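Local coordinates for protein rhamnosidase B (Bacillus sp., PDB 2OKX) that probably hydrolyses terminal alpha-L-rhamnose residues from glycosides, as a glycoside hydrolase family 78 alpha-L-rhamnosidase, at residues 94-106 / 141-153. Numbering follows the deposited sequence.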
loop_
_atom_site.group_PDB
_atom_site.type_symbol
_atom_site.label_atom_id
_atom_site.label_comp_id
_atom_site.label_asym_id
_atom_site.label_seq_id
_atom_site.Cartn_x
_atom_site.Cartn_y
_atom_site.Cartn_z
ATOM N N VAL A 94 13.620 1.594 -17.470
ATOM C CA VAL A 94 13.421 0.471 -16.571
ATOM C C VAL A 94 13.950 0.825 -15.190
ATOM O O VAL A 94 15.090 1.269 -15.044
ATOM C CB VAL A 94 14.137 -0.809 -17.080
ATOM C CG1 VAL A 94 13.983 -1.934 -16.062
ATOM C CG2 VAL A 94 13.554 -1.236 -18.422
ATOM N N LEU A 95 13.102 0.658 -14.181
ATOM C CA LEU A 95 13.494 0.931 -12.806
ATOM C C LEU A 95 13.832 -0.416 -12.183
ATOM O O LEU A 95 12.988 -1.308 -12.157
ATOM C CB LEU A 95 12.341 1.558 -12.008
ATOM C CG LEU A 95 11.750 2.921 -12.376
ATOM C CD1 LEU A 95 10.928 2.809 -13.659
ATOM C CD2 LEU A 95 10.868 3.402 -11.228
ATOM N N HIS A 96 15.066 -0.590 -11.720
ATOM C CA HIS A 96 15.419 -1.847 -11.070
ATOM C C HIS A 96 15.690 -1.550 -9.605
ATOM O O HIS A 96 16.597 -0.792 -9.281
ATOM C CB HIS A 96 16.657 -2.494 -11.688
ATOM C CG HIS A 96 16.981 -3.821 -11.083
ATOM N ND1 HIS A 96 16.212 -4.944 -11.312
ATOM C CD2 HIS A 96 17.905 -4.179 -10.162
ATOM C CE1 HIS A 96 16.646 -5.932 -10.551
ATOM N NE2 HIS A 96 17.672 -5.494 -9.843
ATOM N N PHE A 97 14.904 -2.154 -8.723
ATOM C CA PHE A 97 15.048 -1.913 -7.294
ATOM C C PHE A 97 16.317 -2.503 -6.686
ATOM O O PHE A 97 16.980 -1.853 -5.881
ATOM C CB PHE A 97 13.825 -2.453 -6.540
ATOM C CG PHE A 97 12.514 -1.868 -7.002
ATOM C CD1 PHE A 97 12.418 -0.525 -7.359
ATOM C CD2 PHE A 97 11.366 -2.655 -7.045
ATOM C CE1 PHE A 97 11.193 0.030 -7.754
ATOM C CE2 PHE A 97 10.139 -2.113 -7.436
ATOM C CZ PHE A 97 10.054 -0.767 -7.790
ATOM N N GLY A 98 16.643 -3.737 -7.065
ATOM C CA GLY A 98 17.824 -4.387 -6.521
ATOM C C GLY A 98 17.623 -4.747 -5.059
ATOM O O GLY A 98 18.563 -5.135 -4.362
ATOM N N VAL A 99 16.383 -4.618 -4.597
ATOM C CA VAL A 99 16.022 -4.912 -3.212
ATOM C C VAL A 99 14.602 -5.465 -3.206
ATOM O O VAL A 99 13.728 -4.942 -3.899
ATOM C CB VAL A 99 16.059 -3.628 -2.349
ATOM C CG1 VAL A 99 15.604 -3.927 -0.929
ATOM C CG2 VAL A 99 17.460 -3.043 -2.345
ATOM N N SER A 100 14.369 -6.524 -2.440
ATOM C CA SER A 100 13.034 -7.114 -2.374
ATOM C C SER A 100 12.089 -6.253 -1.536
ATOM O O SER A 100 12.531 -5.519 -0.655
ATOM C CB SER A 100 13.100 -8.522 -1.764
ATOM O OG SER A 100 13.835 -9.423 -2.579
ATOM N N ASN A 101 10.789 -6.327 -1.831
ATOM C CA ASN A 101 9.787 -5.595 -1.055
ATOM C C ASN A 101 8.481 -6.399 -1.006
ATOM O O ASN A 101 8.479 -7.588 -1.328
ATOM C CB ASN A 101 9.554 -4.171 -1.603
ATOM C CG ASN A 101 9.135 -4.144 -3.068
ATOM O OD1 ASN A 101 8.281 -4.915 -3.505
ATOM N ND2 ASN A 101 9.725 -3.225 -3.828
ATOM N N PHE A 102 7.386 -5.764 -0.598
ATOM C CA PHE A 102 6.096 -6.449 -0.475
ATOM C C PHE A 102 5.344 -6.690 -1.786
ATOM O O PHE A 102 4.252 -7.260 -1.771
ATOM C CB PHE A 102 5.171 -5.685 0.483
ATOM C CG PHE A 102 5.614 -5.693 1.926
ATOM C CD1 PHE A 102 6.959 -5.799 2.271
ATOM C CD2 PHE A 102 4.683 -5.475 2.942
ATOM C CE1 PHE A 102 7.374 -5.677 3.605
ATOM C CE2 PHE A 102 5.082 -5.348 4.274
ATOM C CZ PHE A 102 6.435 -5.447 4.607
ATOM N N TYR A 103 5.891 -6.231 -2.910
ATOM C CA TYR A 103 5.246 -6.461 -4.202
ATOM C C TYR A 103 6.256 -6.720 -5.317
ATOM O O TYR A 103 5.961 -6.558 -6.504
ATOM C CB TYR A 103 4.294 -5.305 -4.584
ATOM C CG TYR A 103 4.822 -3.881 -4.468
ATOM C CD1 TYR A 103 5.894 -3.435 -5.247
ATOM C CD2 TYR A 103 4.189 -2.956 -3.631
ATOM C CE1 TYR A 103 6.316 -2.101 -5.200
ATOM C CE2 TYR A 103 4.600 -1.623 -3.578
ATOM C CZ TYR A 103 5.663 -1.202 -4.367
ATOM O OH TYR A 103 6.058 0.119 -4.329
ATOM N N TYR A 104 7.446 -7.154 -4.913
ATOM C CA TYR A 104 8.523 -7.452 -5.843
ATOM C C TYR A 104 9.583 -8.320 -5.175
ATOM O O TYR A 104 10.020 -8.030 -4.063
ATOM C CB TYR A 104 9.168 -6.151 -6.342
ATOM C CG TYR A 104 10.484 -6.367 -7.063
ATOM C CD1 TYR A 104 11.701 -6.188 -6.405
ATOM C CD2 TYR A 104 10.509 -6.799 -8.389
ATOM C CE1 TYR A 104 12.921 -6.441 -7.049
ATOM C CE2 TYR A 104 11.717 -7.056 -9.044
ATOM C CZ TYR A 104 12.917 -6.876 -8.367
ATOM O OH TYR A 104 14.103 -7.139 -9.011
ATOM N N LEU A 105 9.979 -9.396 -5.849
ATOM C CA LEU A 105 11.016 -10.280 -5.324
ATOM C C LEU A 105 12.265 -10.044 -6.163
ATOM O O LEU A 105 12.231 -10.167 -7.389
ATOM C CB LEU A 105 10.581 -11.748 -5.404
ATOM C CG LEU A 105 9.525 -12.193 -4.380
ATOM C CD1 LEU A 105 8.149 -11.649 -4.765
ATOM C CD2 LEU A 105 9.486 -13.711 -4.326
ATOM N N ARG A 106 13.360 -9.690 -5.501
ATOM C CA ARG A 106 14.609 -9.404 -6.195
ATOM C C ARG A 106 14.999 -10.449 -7.235
ATOM O O ARG A 106 15.045 -11.649 -6.952
ATOM C CB ARG A 106 15.760 -9.250 -5.198
ATOM C CG ARG A 106 16.999 -8.621 -5.824
ATOM C CD ARG A 106 18.228 -8.710 -4.940
ATOM N NE ARG A 106 19.340 -7.968 -5.530
ATOM C CZ ARG A 106 20.562 -7.903 -5.014
ATOM N NH1 ARG A 106 20.845 -8.542 -3.885
ATOM N NH2 ARG A 106 21.498 -7.184 -5.620
ATOM N N SER A 141 19.228 7.587 -3.408
ATOM C CA SER A 141 18.025 8.241 -2.892
ATOM C C SER A 141 17.368 7.365 -1.820
ATOM O O SER A 141 17.601 6.157 -1.762
ATOM C CB SER A 141 17.042 8.551 -4.033
ATOM O OG SER A 141 16.502 7.374 -4.594
ATOM N N PRO A 142 16.536 7.965 -0.957
ATOM C CA PRO A 142 15.866 7.226 0.119
ATOM C C PRO A 142 14.999 6.035 -0.270
ATOM O O PRO A 142 14.300 6.055 -1.286
ATOM C CB PRO A 142 15.034 8.306 0.819
ATOM C CG PRO A 142 15.768 9.572 0.514
ATOM C CD PRO A 142 16.134 9.382 -0.933
ATOM N N ARG A 143 15.059 4.991 0.553
ATOM C CA ARG A 143 14.216 3.827 0.350
ATOM C C ARG A 143 12.869 4.427 0.745
ATOM O O ARG A 143 12.767 5.118 1.760
ATOM C CB ARG A 143 14.607 2.701 1.314
ATOM C CG ARG A 143 13.683 1.488 1.280
ATOM C CD ARG A 143 13.755 0.740 -0.043
ATOM N NE ARG A 143 12.659 -0.220 -0.158
ATOM C CZ ARG A 143 12.580 -1.367 0.510
ATOM N NH1 ARG A 143 13.542 -1.730 1.349
ATOM N NH2 ARG A 143 11.513 -2.142 0.365
ATOM N N MET A 144 11.845 4.184 -0.059
ATOM C CA MET A 144 10.527 4.750 0.208
ATOM C C MET A 144 9.872 4.216 1.477
ATOM O O MET A 144 9.425 4.987 2.326
ATOM C CB MET A 144 9.616 4.498 -0.989
ATOM C CG MET A 144 8.319 5.287 -0.982
ATOM S SD MET A 144 7.568 5.173 -2.611
ATOM C CE MET A 144 5.835 5.605 -2.242
ATOM N N ALA A 145 9.817 2.896 1.597
ATOM C CA ALA A 145 9.208 2.253 2.754
ATOM C C ALA A 145 9.591 0.784 2.745
ATOM O O ALA A 145 10.044 0.263 1.721
ATOM C CB ALA A 145 7.683 2.396 2.688
ATOM N N CYS A 146 9.401 0.108 3.871
ATOM C CA CYS A 146 9.741 -1.308 3.926
ATOM C C CYS A 146 8.933 -2.083 2.890
ATOM O O CYS A 146 9.372 -3.127 2.408
ATOM C CB CYS A 146 9.486 -1.878 5.329
ATOM S SG CYS A 146 7.752 -1.892 5.882
ATOM N N GLN A 147 7.767 -1.552 2.526
ATOM C CA GLN A 147 6.892 -2.217 1.565
ATOM C C GLN A 147 7.138 -1.855 0.107
ATOM O O GLN A 147 6.800 -2.630 -0.791
ATOM C CB GLN A 147 5.412 -1.903 1.864
ATOM C CG GLN A 147 4.955 -2.128 3.306
ATOM C CD GLN A 147 5.100 -0.888 4.165
ATOM O OE1 GLN A 147 5.733 0.087 3.761
ATOM N NE2 GLN A 147 4.518 -0.922 5.363
ATOM N N GLN A 148 7.741 -0.697 -0.136
ATOM C CA GLN A 148 7.907 -0.236 -1.507
ATOM C C GLN A 148 9.312 -0.052 -2.078
ATOM O O GLN A 148 10.280 -0.623 -1.584
ATOM C CB GLN A 148 7.109 1.061 -1.657
ATOM C CG GLN A 148 5.782 1.029 -0.889
ATOM C CD GLN A 148 4.751 1.977 -1.469
ATOM O OE1 GLN A 148 4.091 2.731 -0.744
ATOM N NE2 GLN A 148 4.603 1.939 -2.783
ATOM N N GLY A 149 9.398 0.750 -3.138
ATOM C CA GLY A 149 10.670 1.002 -3.795
ATOM C C GLY A 149 11.462 2.166 -3.234
ATOM O O GLY A 149 11.802 2.180 -2.053
ATOM N N PHE A 150 11.740 3.158 -4.075
ATOM C CA PHE A 150 12.528 4.315 -3.655
ATOM C C PHE A 150 11.938 5.659 -4.069
ATOM O O PHE A 150 11.312 5.773 -5.123
ATOM C CB PHE A 150 13.937 4.217 -4.256
ATOM C CG PHE A 150 14.691 2.981 -3.853
ATOM C CD1 PHE A 150 15.588 3.012 -2.791
ATOM C CD2 PHE A 150 14.500 1.784 -4.533
ATOM C CE1 PHE A 150 16.286 1.871 -2.409
ATOM C CE2 PHE A 150 15.192 0.631 -4.159
ATOM C CZ PHE A 150 16.086 0.676 -3.095
ATOM N N GLY A 151 12.148 6.670 -3.227
ATOM C CA GLY A 151 11.700 8.019 -3.539
ATOM C C GLY A 151 12.892 8.572 -4.296
ATOM O O GLY A 151 14.009 8.548 -3.779
ATOM N N GLU A 152 12.681 9.078 -5.506
ATOM C CA GLU A 152 13.809 9.540 -6.302
ATOM C C GLU A 152 14.352 10.943 -6.087
ATOM O O GLU A 152 13.697 11.818 -5.523
ATOM C CB GLU A 152 13.510 9.343 -7.799
ATOM C CG GLU A 152 12.657 10.430 -8.481
ATOM C CD GLU A 152 11.151 10.224 -8.333
ATOM O OE1 GLU A 152 10.400 10.759 -9.180
ATOM O OE2 GLU A 152 10.717 9.542 -7.379
ATOM N N VAL A 153 15.593 11.114 -6.532
ATOM C CA VAL A 153 16.309 12.384 -6.494
ATOM C C VAL A 153 16.904 12.472 -7.898
ATOM O O VAL A 153 17.745 11.651 -8.274
ATOM C CB VAL A 153 17.442 12.379 -5.455
ATOM C CG1 VAL A 153 18.300 13.625 -5.625
ATOM C CG2 VAL A 153 16.855 12.343 -4.053
HETATM O O HOH W 1 12.541 -2.323 -3.164
HETATM O O HOH W 2 13.114 -4.727 1.723
HETATM O O HOH W 3 7.907 2.275 -4.811
#
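Phe102 lies against Gln147 and Cys146. Its CB sits 3.7 Å from Gln147 O; CG and CD1 each lie 3.7 Å from Gln147 CA; CD2 and CE2 take the methylene CG of Gln147 on one face, a CH-pi contact 3.6 Å from the ring centroid; CE1 approaches Cys146 O; and CZ ends 4.0 Å from Cys146 SG, which stands obliquely to the ring. CG stands beside the backbone N (chi1 -68°), which puts the ring on the same side as the N-H that makes a 3.2 Å backbone hydrogen bond from Phe102 N to Gln147 O. Replacing Phe102 by an alanine removes the ring, which would probably leave Gln147 CG and Cys146 SG without their aromatic partner and open a gap beside the turn. Within the N-terminal domain of this family 78 enzyme, the contact joins the loop that leaves strand 87-96 to the long loop before strand 153-155. An Asx turn, Asn101 OD1 accepting from Tyr103 N, shapes the first loop; in the second, Arg143 NE and NH2 grip Gln148 O side-on, both 2.8 Å away. Val99 CG1 lies over one face of that guanidinium, 3.8 Å from NH1, and its CG2 meets the edge of Phe150 at CZ. A water bonded to Val99 O, Asn101 ND2 and Gln148 O bridges the two loops.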